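PDB 6RSX: regulatory Subunit of Protein Kinase A (cAMP-dependent) from Euglena gracilis from Euglena gracilis, which binds cyclic AMP in two tandem cyclic nucleotide-binding domains and, like other regulatory subunits of its family, probably restrains the catalytic subunit of the kinase. Local coordinates for residues L116-M119 and P123-A126; R154-Y159 and T173-M178; S239-Q244 and E264-L269. All coordinates share one frame; numbering follows the deposited sequence.

Contact 1 (L116-M119 and P123-A126); sequences LALM and PRAA. With CMP (adenosine-3',5'-cyclic-monophosphate), chain B.
A117 and R124 converge on a single phosphate oxygen of the cyclic AMP. The backbone N of A117, near the start of helix 115-120, hydrogen-bonds to O1P at 2.9 Å, while R124 NH1 gives the same atom a second hydrogen bond at 2.8 Å, with O1P in the guanidinium plane at its edge. The other exocyclic oxygen, O2P, is gripped by A125 N at 2.8 Å in a nearly straight bond (167°), and a weak bond from L116 N goes to the ring oxygen O3'. Around these polar contacts the side chains close in: A117 CB lies 3.7 Å from R124 NH1, and L116 CD1 touches A125 CB at 4.2 Å, L116 and A125 both resting against the phosphate. The R124 chain bends at chi2 (-55°), which brings CD to 3.3 Å from O5' of the nucleotide before the guanidinium turns to O1P. A second shell fixes that guanidinium: NH2 forms a salt bridge with D79 and a hydrogen bond to the carbonyl of N80, and NH1 also bonds to the carbonyl of G114. A short helix whose amides, with an arginine from the loop after it, hold a cyclic phosphate is the phosphate-binding cassette of cyclic nucleotide-binding domains.

Contact 2 (R154-Y159 and T173-M178); sequences RKRRQY and TSYERM. With CMP (adenosine-3',5'-cyclic-monophosphate), chain B.
R156 and M178 meet in van der Waals contact between the two helices, their side chains crossing at about a right angle. The arginine runs extended from CG to NE, and M178 CB sits 3.7 Å above one face of its guanidinium, offset toward the rim. Where the thioether end lies is less certain, because M178 was modelled in two conformers. Charge pairing concerns the far end of the arginine, where NH2 forms salt bridges with D182 and E115. E115 OE2 also takes a hydrogen bond from Y175, so one carboxylate ties the two helices together beside the nucleotide. The third kind of contact is aromatic. Y175 holds CG anti to its own N (chi1 -172°), which swings the ring across the adenine: C4 of the base lies 3.7 Å above the ring centre, the planes nearly parallel. A residue that covers the base in this way is consistent with the capping role known in cyclic AMP sites of regulatory subunits. With an alanine here, that face of the adenine would probably lose its cover and E115 its hydroxyl partner. Side-chain capping secures the start of helix 174-183: T173 and E176 form a capping box, in which E176 N bonds to T173 OG1 at 3.1 Å, and T173 N to E176 OE1 at 2.8 Å.

Contact 3 (S239-Q244 and E264-L269); sequences SLMFNQ and ESFTAL. With CMP (adenosine-3',5'-cyclic-monophosphate), chain C.
L240 and M241 pack against the ring of F266, and this one aromatic side chain carries the tight part of the contact. The backbones stay well apart, the closest CA atoms, those of M241 and T267, being 7.7 Å from each other, so the phenylalanine has to span the distance. It does so with CG anti to the backbone N (chi1 179°), which projects the ring out of helix 263-269 toward helix 237-242. L240 comes at the ring obliquely: its CB lies 3.6 Å from F266 CD2, and its CD1 reaches F266 CG at 3.8 Å, so that branch runs back along the ring toward its root. M241 arrives differently, at about a right angle, with CG in the plane of the ring and 3.7 Å from the outer edge atom F266 CE2. Beyond the two segments, F205 meets the same ring with planes at about 45°, and L277 of helix 274-280 touches both F266 and M241. The pairing joins the phosphate-binding cassette of the second cyclic nucleotide-binding domain to the helix that follows its last β-strand; in relatives, the leucine of the cassette packs against the hinge helix and couples nucleotide binding to its movement, and L240 against F266 is consistent with that. One residue earlier, S239 turns to the nucleotide, O1P taking hydrogen bonds from its N at 2.9 Å and its OG at 2.7 Å. The outer side is looser. Positive phi at N243 (47°) takes the chain out of the helix, and F242 is exposed, its ring lying over M241 CB. E264 of helix 263-269 forms a salt bridge with R46.

Overall arrangement
Contacts 1 and 2 serve the same cyclic AMP and touch directly, L116 reaching R156, M178 and Y175, so phosphate site and adenine cover form one continuous assembly around the first nucleotide. Contact 3, with its own nucleotide, lies about 30 Å from contact 1 between centres, on the opposite side of the chain's centre. Contacts 1 and 3 are buried, whereas contact 2 is only partly so. Their chemistry follows position: backbone amides and an arginine bind phosphate in contact 1, contact 2 joins an arginine, whose charge is met outside its segments, to a methionine, with Y175 stacked on the adenine, and contact 3 is wholly apolar across its helices. Helices 115-120 and 237-242 correspond between the two domains.

Contact 1 (L116-M119 and P123-A126)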
loop_
_atom_site.group_PDB
_atom_site.type_symbol
_atom_site.label_atom_id
_atom_site.label_comp_id
_atom_site.label_asym_id
_atom_site.label_seq_id
_atom_site.Cartn_x
_atom_site.Cartn_y
_atom_site.Cartn_z
ATOM N N LEU A 116 -13.541 -6.017 -1.994
ATOM C CA LEU A 116 -14.615 -5.066 -1.707
ATOM C C LEU A 116 -15.946 -5.798 -1.557
ATOM O O LEU A 116 -16.698 -5.557 -0.603
ATOM C CB LEU A 116 -14.746 -4.044 -2.811
ATOM C CG LEU A 116 -13.540 -3.064 -2.994
ATOM C CD1 LEU A 116 -13.831 -2.136 -4.148
ATOM C CD2 LEU A 116 -13.281 -2.286 -1.707
ATOM N N ALA A 117 -16.232 -6.716 -2.488
ATOM C CA ALA A 117 -17.522 -7.447 -2.418
ATOM C C ALA A 117 -17.621 -8.264 -1.135
ATOM O O ALA A 117 -18.712 -8.405 -0.543
ATOM C CB ALA A 117 -17.666 -8.365 -3.643
ATOM N N LEU A 118 -16.502 -8.853 -0.706
ATOM C CA LEU A 118 -16.503 -9.669 0.498
ATOM C C LEU A 118 -16.581 -8.810 1.760
ATOM O O LEU A 118 -17.144 -9.256 2.765
ATOM C CB LEU A 118 -15.288 -10.589 0.547
ATOM C CG LEU A 118 -14.957 -11.476 -0.680
ATOM C CD1 LEU A 118 -13.988 -12.678 -0.454
ATOM C CD2 LEU A 118 -16.088 -11.857 -1.536
ATOM N N MET A 119 -16.049 -7.588 1.719
ATOM C CA MET A 119 -16.119 -6.729 2.896
ATOM C C MET A 119 -17.478 -6.061 3.026
ATOM O O MET A 119 -18.111 -6.140 4.083
ATOM C CB MET A 119 -15.024 -5.663 2.839
ATOM C CG MET A 119 -13.648 -6.242 2.853
ATOM S SD MET A 119 -12.414 -5.051 2.309
ATOM C CE MET A 119 -12.592 -3.707 3.490
ATOM N N PRO A 123 -21.922 -5.674 -5.095
ATOM C CA PRO A 123 -21.523 -6.398 -6.305
ATOM C C PRO A 123 -20.101 -6.000 -6.685
ATOM O O PRO A 123 -19.651 -4.907 -6.346
ATOM C CB PRO A 123 -22.489 -5.883 -7.373
ATOM C CG PRO A 123 -23.686 -5.303 -6.558
ATOM C CD PRO A 123 -22.981 -4.685 -5.368
ATOM N N ARG A 124 -19.422 -6.874 -7.428
ATOM C CA ARG A 124 -18.043 -6.513 -7.878
ATOM C C ARG A 124 -17.996 -5.133 -8.525
ATOM O O ARG A 124 -18.801 -4.790 -9.405
ATOM C CB ARG A 124 -17.522 -7.539 -8.896
ATOM C CG ARG A 124 -17.382 -9.004 -8.453
ATOM C CD ARG A 124 -16.508 -9.172 -7.201
ATOM N NE ARG A 124 -16.241 -10.587 -6.959
ATOM C CZ ARG A 124 -15.438 -11.016 -6.002
ATOM N NH1 ARG A 124 -14.836 -10.113 -5.216
ATOM N NH2 ARG A 124 -15.207 -12.337 -5.879
ATOM N N ALA A 125 -16.963 -4.339 -8.177
ATOM C CA ALA A 125 -16.801 -2.983 -8.711
ATOM C C ALA A 125 -16.039 -2.911 -10.051
ATOM O O ALA A 125 -15.979 -1.845 -10.671
ATOM C CB ALA A 125 -16.082 -2.093 -7.665
ATOM N N ALA A 126 -15.447 -4.012 -10.496
ATOM C CA ALA A 126 -14.658 -4.020 -11.710
ATOM C C ALA A 126 -14.668 -5.433 -12.246
ATOM O O ALA A 126 -14.845 -6.397 -11.490
ATOM C CB ALA A 126 -13.221 -3.552 -11.400
HETATM P P CMP B . -14.369 -6.208 -5.845
HETATM O O1P CMP B . -14.796 -7.368 -4.883
HETATM O O2P CMP B . -15.206 -5.029 -6.114
HETATM O "O5'" CMP B . -14.135 -6.829 -7.311
HETATM C "C5'" CMP B . -13.344 -6.144 -8.280
HETATM C "C4'" CMP B . -12.047 -5.790 -7.613
HETATM O "O4'" CMP B . -11.157 -5.003 -8.415
HETATM C "C3'" CMP B . -12.219 -4.933 -6.386
HETATM O "O3'" CMP B . -12.841 -5.638 -5.336
HETATM C "C2'" CMP B . -10.787 -4.468 -6.104
HETATM O "O2'" CMP B . -10.124 -5.473 -5.355
HETATM C "C1'" CMP B . -10.195 -4.417 -7.541
HETATM N N9 CMP B . -9.920 -3.072 -8.032
HETATM C C8 CMP B . -8.737 -2.671 -8.616
HETATM N N7 CMP B . -8.866 -1.412 -8.992
HETATM C C5 CMP B . -10.088 -1.014 -8.613
HETATM C C6 CMP B . -10.663 0.220 -8.756
HETATM N N6 CMP B . -10.169 1.444 -9.339
HETATM N N1 CMP B . -11.872 0.464 -8.301
HETATM C C2 CMP B . -12.558 -0.569 -7.724
HETATM N N3 CMP B . -12.000 -1.813 -7.556
HETATM C C4 CMP B . -10.751 -2.026 -8.027
#

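Contact 2 (R154-Y159 and T173-M178)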
loop_
_atom_site.group_PDB
_atom_site.type_symbol
_atom_site.label_atom_id
_atom_site.label_comp_id
_atom_site.label_asym_id
_atom_site.label_seq_id
_atom_site.Cartn_x
_atom_site.Cartn_y
_atom_site.Cartn_z
ATOM N N ARG A 154 -11.612 -1.653 9.200
ATOM C CA ARG A 154 -11.318 -0.640 10.211
ATOM C C ARG A 154 -10.220 0.319 9.752
ATOM O O ARG A 154 -10.357 1.543 9.868
ATOM C CB ARG A 154 -10.917 -1.319 11.517
ATOM C CG ARG A 154 -10.482 -0.321 12.575
ATOM C CD ARG A 154 -10.495 -0.940 13.944
ATOM N NE ARG A 154 -9.595 -2.081 14.031
ATOM C CZ ARG A 154 -9.993 -3.318 14.294
ATOM N NH1 ARG A 154 -11.280 -3.568 14.509
ATOM N NH2 ARG A 154 -9.100 -4.300 14.349
ATOM N N LYS A 155 -9.116 -0.228 9.241
ATOM C CA LYS A 155 -7.983 0.598 8.828
ATOM C C LYS A 155 -8.391 1.573 7.728
ATOM O O LYS A 155 -8.007 2.756 7.744
ATOM C CB LYS A 155 -6.847 -0.318 8.370
ATOM C CG LYS A 155 -5.557 0.415 7.914
ATOM C CD LYS A 155 -4.531 0.423 9.001
ATOM C CE LYS A 155 -3.259 1.181 8.536
ATOM N NZ LYS A 155 -2.371 0.361 7.631
ATOM N N ARG A 156 -9.187 1.103 6.758
ATOM C CA ARG A 156 -9.579 1.997 5.680
ATOM C C ARG A 156 -10.478 3.106 6.201
ATOM O O ARG A 156 -10.333 4.276 5.806
ATOM C CB ARG A 156 -10.249 1.209 4.561
ATOM C CG ARG A 156 -9.268 0.315 3.793
ATOM C CD ARG A 156 -9.973 -0.604 2.788
ATOM N NE ARG A 156 -8.975 -1.353 2.015
ATOM C CZ ARG A 156 -9.230 -1.987 0.872
ATOM N NH1 ARG A 156 -10.465 -1.979 0.363
ATOM N NH2 ARG A 156 -8.253 -2.631 0.235
ATOM N N ARG A 157 -11.416 2.756 7.085
ATOM C CA ARG A 157 -12.289 3.751 7.696
ATOM C C ARG A 157 -11.484 4.760 8.499
ATOM O O ARG A 157 -11.694 5.973 8.390
ATOM C CB ARG A 157 -13.318 3.063 8.595
ATOM C CG ARG A 157 -14.088 4.016 9.499
ATOM C CD ARG A 157 -15.387 3.363 9.947
ATOM N NE ARG A 157 -16.198 4.281 10.737
ATOM C CZ ARG A 157 -16.526 4.083 12.009
ATOM N NH1 ARG A 157 -17.259 4.983 12.655
ATOM N NH2 ARG A 157 -16.131 2.980 12.633
ATOM N N GLN A 158 -10.556 4.273 9.315
ATOM C CA GLN A 158 -9.851 5.159 10.231
ATOM C C GLN A 158 -9.012 6.199 9.510
ATOM O O GLN A 158 -8.799 7.288 10.046
ATOM C CB GLN A 158 -8.997 4.337 11.187
ATOM C CG GLN A 158 -9.900 3.562 12.142
ATOM C CD GLN A 158 -9.130 2.688 13.122
ATOM O OE1 GLN A 158 -8.047 2.180 12.813
ATOM N NE2 GLN A 158 -9.702 2.501 14.313
ATOM N N TYR A 159 -8.549 5.914 8.301
ATOM C CA TYR A 159 -7.679 6.864 7.616
ATOM C C TYR A 159 -8.375 7.618 6.487
ATOM O O TYR A 159 -7.730 8.414 5.801
ATOM C CB TYR A 159 -6.443 6.126 7.104
ATOM C CG TYR A 159 -5.465 5.821 8.218
ATOM C CD1 TYR A 159 -4.528 6.767 8.620
ATOM C CD2 TYR A 159 -5.509 4.615 8.906
ATOM C CE1 TYR A 159 -3.632 6.510 9.655
ATOM C CE2 TYR A 159 -4.608 4.339 9.939
ATOM C CZ TYR A 159 -3.663 5.306 10.300
ATOM O OH TYR A 159 -2.774 5.064 11.320
ATOM N N THR A 173 -7.372 8.448 -6.677
ATOM C CA THR A 173 -8.763 8.046 -6.807
ATOM C C THR A 173 -9.282 7.469 -5.490
ATOM O O THR A 173 -8.522 7.141 -4.565
ATOM C CB THR A 173 -8.920 6.981 -7.882
ATOM O OG1 THR A 173 -8.199 5.819 -7.469
ATOM C CG2 THR A 173 -8.367 7.464 -9.187
ATOM N N SER A 174 -10.598 7.300 -5.426
ATOM C CA SER A 174 -11.199 6.718 -4.231
ATOM C C SER A 174 -10.587 5.349 -3.899
ATOM O O SER A 174 -10.284 5.055 -2.734
ATOM C CB SER A 174 -12.706 6.617 -4.426
ATOM O OG SER A 174 -13.271 5.756 -3.457
ATOM N N TYR A 175 -10.376 4.496 -4.904
ATOM C CA TYR A 175 -9.820 3.182 -4.588
ATOM C C TYR A 175 -8.340 3.290 -4.223
ATOM O O TYR A 175 -7.859 2.549 -3.350
ATOM C CB TYR A 175 -9.988 2.207 -5.753
ATOM C CG TYR A 175 -9.600 0.824 -5.344
ATOM C CD1 TYR A 175 -10.402 0.094 -4.456
ATOM C CD2 TYR A 175 -8.477 0.222 -5.851
ATOM C CE1 TYR A 175 -10.034 -1.174 -4.047
ATOM C CE2 TYR A 175 -8.083 -1.043 -5.449
ATOM C CZ TYR A 175 -8.883 -1.766 -4.575
ATOM O OH TYR A 175 -8.493 -3.039 -4.172
ATOM N N GLU A 176 -7.620 4.202 -4.881
ATOM C CA GLU A 176 -6.230 4.461 -4.509
ATOM C C GLU A 176 -6.121 4.909 -3.054
ATOM O O GLU A 176 -5.187 4.509 -2.345
ATOM C CB GLU A 176 -5.605 5.482 -5.473
ATOM C CG GLU A 176 -5.199 4.846 -6.785
ATOM C CD GLU A 176 -4.798 5.860 -7.853
ATOM O OE1 GLU A 176 -5.181 7.054 -7.765
ATOM O OE2 GLU A 176 -4.101 5.445 -8.791
ATOM N N ARG A 177 -7.084 5.697 -2.567
ATOM C CA ARG A 177 -7.101 6.036 -1.140
ATOM C C ARG A 177 -7.203 4.796 -0.254
ATOM O O ARG A 177 -6.554 4.720 0.794
ATOM C CB ARG A 177 -8.256 6.992 -0.814
ATOM C CG ARG A 177 -8.021 8.408 -1.311
ATOM C CD ARG A 177 -9.184 9.361 -0.976
ATOM N NE ARG A 177 -8.746 10.707 -1.308
ATOM C CZ ARG A 177 -8.674 11.178 -2.554
ATOM N NH1 ARG A 177 -9.065 10.408 -3.570
ATOM N NH2 ARG A 177 -8.219 12.411 -2.793
ATOM N N MET A 178 -8.035 3.821 -0.647
ATOM C CA MET A 178 -8.174 2.615 0.155
ATOM C C MET A 178 -6.867 1.837 0.220
ATOM O O MET A 178 -6.484 1.341 1.285
ATOM C CB MET A 178 -9.287 1.729 -0.420
ATOM C CG MET A 178 -10.548 2.486 -0.719
ATOM S SD MET A 178 -11.901 1.325 -1.046
ATOM C CE MET A 178 -12.315 0.685 0.588
HETATM P P CMP B . -14.369 -6.208 -5.845
HETATM O O1P CMP B . -14.796 -7.368 -4.883
HETATM O O2P CMP B . -15.206 -5.029 -6.114
HETATM O "O5'" CMP B . -14.135 -6.829 -7.311
HETATM C "C5'" CMP B . -13.344 -6.144 -8.280
HETATM C "C4'" CMP B . -12.047 -5.790 -7.613
HETATM O "O4'" CMP B . -11.157 -5.003 -8.415
HETATM C "C3'" CMP B . -12.219 -4.933 -6.386
HETATM O "O3'" CMP B . -12.841 -5.638 -5.336
HETATM C "C2'" CMP B . -10.787 -4.468 -6.104
HETATM O "O2'" CMP B . -10.124 -5.473 -5.355
HETATM C "C1'" CMP B . -10.195 -4.417 -7.541
HETATM N N9 CMP B . -9.920 -3.072 -8.032
HETATM C C8 CMP B . -8.737 -2.671 -8.616
HETATM N N7 CMP B . -8.866 -1.412 -8.992
HETATM C C5 CMP B . -10.088 -1.014 -8.613
HETATM C C6 CMP B . -10.663 0.220 -8.756
HETATM N N6 CMP B . -10.169 1.444 -9.339
HETATM N N1 CMP B . -11.872 0.464 -8.301
HETATM C C2 CMP B . -12.558 -0.569 -7.724
HETATM N N3 CMP B . -12.000 -1.813 -7.556
HETATM C C4 CMP B . -10.751 -2.026 -8.027
#

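Contact 3 (S239-Q244 and E264-L269)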
loop_
_atom_site.group_PDB
_atom_site.type_symbol
_atom_site.label_atom_id
_atom_site.label_comp_id
_atom_site.label_asym_id
_atom_site.label_seq_id
_atom_site.Cartn_x
_atom_site.Cartn_y
_atom_site.Cartn_z
ATOM N N SER A 239 15.508 10.210 -0.971
ATOM C CA SER A 239 16.320 9.001 -0.941
ATOM C C SER A 239 15.626 7.867 -1.677
ATOM O O SER A 239 16.274 7.057 -2.348
ATOM C CB SER A 239 16.624 8.597 0.502
ATOM O OG SER A 239 15.436 8.531 1.293
ATOM N N LEU A 240 14.300 7.790 -1.562
ATOM C CA LEU A 240 13.599 6.686 -2.188
ATOM C C LEU A 240 13.395 6.924 -3.672
ATOM O O LEU A 240 13.508 5.985 -4.465
ATOM C CB LEU A 240 12.259 6.458 -1.480
ATOM C CG LEU A 240 12.339 6.050 -0.008
ATOM C CD1 LEU A 240 10.921 5.837 0.560
ATOM C CD2 LEU A 240 13.200 4.819 0.195
ATOM N N MET A 241 13.091 8.162 -4.078
ATOM C CA MET A 241 12.779 8.414 -5.483
ATOM C C MET A 241 14.017 8.292 -6.365
ATOM O O MET A 241 13.923 7.862 -7.524
ATOM C CB MET A 241 12.143 9.793 -5.650
ATOM C CG MET A 241 10.804 9.926 -4.959
ATOM S SD MET A 241 10.102 11.574 -5.000
ATOM C CE MET A 241 9.514 11.662 -6.694
ATOM N N PHE A 242 15.183 8.671 -5.840
ATOM C CA PHE A 242 16.412 8.749 -6.625
ATOM C C PHE A 242 17.467 7.765 -6.144
ATOM O O PHE A 242 18.618 7.830 -6.599
ATOM C CB PHE A 242 16.966 10.171 -6.589
ATOM C CG PHE A 242 15.944 11.214 -6.898
ATOM C CD1 PHE A 242 15.236 11.172 -8.084
ATOM C CD2 PHE A 242 15.694 12.242 -6.004
ATOM C CE1 PHE A 242 14.286 12.127 -8.374
ATOM C CE2 PHE A 242 14.744 13.205 -6.291
ATOM C CZ PHE A 242 14.042 13.148 -7.479
ATOM N N ASN A 243 17.104 6.864 -5.235
ATOM C CA ASN A 243 18.003 5.844 -4.697
ATOM C C ASN A 243 19.354 6.448 -4.302
ATOM O O ASN A 243 20.402 6.151 -4.874
ATOM C CB ASN A 243 18.192 4.698 -5.694
ATOM C CG ASN A 243 18.607 3.412 -5.017
ATOM O OD1 ASN A 243 19.081 3.418 -3.877
ATOM N ND2 ASN A 243 18.426 2.298 -5.710
ATOM N N GLN A 244 19.290 7.304 -3.287
ATOM C CA GLN A 244 20.471 7.974 -2.773
ATOM C C GLN A 244 20.342 8.115 -1.263
ATOM O O GLN A 244 19.250 7.918 -0.709
ATOM C CB GLN A 244 20.634 9.344 -3.432
ATOM C CG GLN A 244 19.668 10.389 -2.883
ATOM C CD GLN A 244 19.422 11.560 -3.827
ATOM O OE1 GLN A 244 19.677 11.476 -5.034
ATOM N NE2 GLN A 244 18.907 12.657 -3.278
ATOM N N GLU A 264 9.387 -0.447 -0.577
ATOM C CA GLU A 264 8.621 -1.241 -1.543
ATOM C C GLU A 264 7.226 -0.653 -1.782
ATOM O O GLU A 264 6.789 -0.507 -2.928
ATOM C CB GLU A 264 8.538 -2.690 -1.049
ATOM C CG GLU A 264 7.876 -3.671 -2.009
ATOM C CD GLU A 264 7.720 -5.088 -1.417
ATOM O OE1 GLU A 264 7.782 -5.267 -0.185
ATOM O OE2 GLU A 264 7.527 -6.046 -2.187
ATOM N N SER A 265 6.521 -0.284 -0.705
ATOM C CA SER A 265 5.187 0.308 -0.830
ATOM C C SER A 265 5.245 1.699 -1.435
ATOM O O SER A 265 4.406 2.054 -2.269
ATOM C CB SER A 265 4.511 0.394 0.539
ATOM O OG SER A 265 4.244 -0.883 1.062
ATOM N N PHE A 266 6.202 2.522 -0.993
ATOM C CA PHE A 266 6.369 3.833 -1.611
ATOM C C PHE A 266 6.502 3.703 -3.126
ATOM O O PHE A 266 5.780 4.352 -3.895
ATOM C CB PHE A 266 7.583 4.544 -1.004
ATOM C CG PHE A 266 7.838 5.891 -1.596
ATOM C CD1 PHE A 266 7.068 6.975 -1.214
ATOM C CD2 PHE A 266 8.837 6.069 -2.544
ATOM C CE1 PHE A 266 7.297 8.230 -1.754
ATOM C CE2 PHE A 266 9.071 7.308 -3.097
ATOM C CZ PHE A 266 8.300 8.397 -2.708
ATOM N N THR A 267 7.377 2.816 -3.574
ATOM C CA THR A 267 7.605 2.695 -5.007
ATOM C C THR A 267 6.351 2.197 -5.718
ATOM O O THR A 267 5.976 2.721 -6.776
ATOM C CB THR A 267 8.816 1.779 -5.246
ATOM O OG1 THR A 267 9.974 2.375 -4.641
ATOM C CG2 THR A 267 9.094 1.602 -6.720
ATOM N N ALA A 268 5.671 1.213 -5.131
ATOM C CA ALA A 268 4.441 0.679 -5.720
ATOM C C ALA A 268 3.361 1.751 -5.847
ATOM O O ALA A 268 2.622 1.777 -6.836
ATOM C CB ALA A 268 3.934 -0.501 -4.886
ATOM N N LEU A 269 3.243 2.640 -4.860
ATOM C CA LEU A 269 2.140 3.595 -4.814
ATOM C C LEU A 269 2.545 5.011 -5.257
ATOM O O LEU A 269 1.760 5.954 -5.100
ATOM C CB LEU A 269 1.542 3.603 -3.400
ATOM C CG LEU A 269 1.013 2.230 -2.914
ATOM C CD1 LEU A 269 0.476 2.259 -1.493
ATOM C CD2 LEU A 269 -0.066 1.685 -3.841
HETATM P P CMP C . 15.486 12.679 2.124
HETATM O O1P CMP C . 15.061 11.148 1.731
HETATM O O2P CMP C . 16.716 13.199 1.490
HETATM O "O5'" CMP C . 15.771 12.698 3.693
HETATM C "C5'" CMP C . 15.727 13.946 4.395
HETATM C "C4'" CMP C . 14.504 14.694 3.935
HETATM O "O4'" CMP C . 14.343 16.017 4.471
HETATM C "C3'" CMP C . 14.366 14.937 2.456
HETATM O "O3'" CMP C . 14.246 13.735 1.699
HETATM C "C2'" CMP C . 13.149 15.848 2.413
HETATM O "O2'" CMP C . 11.962 15.038 2.511
HETATM C "C1'" CMP C . 13.296 16.623 3.745
HETATM N N9 CMP C . 13.535 18.060 3.579
HETATM C C8 CMP C . 12.777 19.023 4.113
HETATM N N7 CMP C . 13.299 20.192 3.755
HETATM C C5 CMP C . 14.396 19.931 3.025
HETATM C C6 CMP C . 15.289 20.787 2.429
HETATM N N6 CMP C . 15.335 22.220 2.393
HETATM N N1 CMP C . 16.300 20.311 1.728
HETATM C C2 CMP C . 16.454 18.964 1.617
HETATM N N3 CMP C . 15.558 18.100 2.202
HETATM C C4 CMP C . 14.552 18.616 2.909
#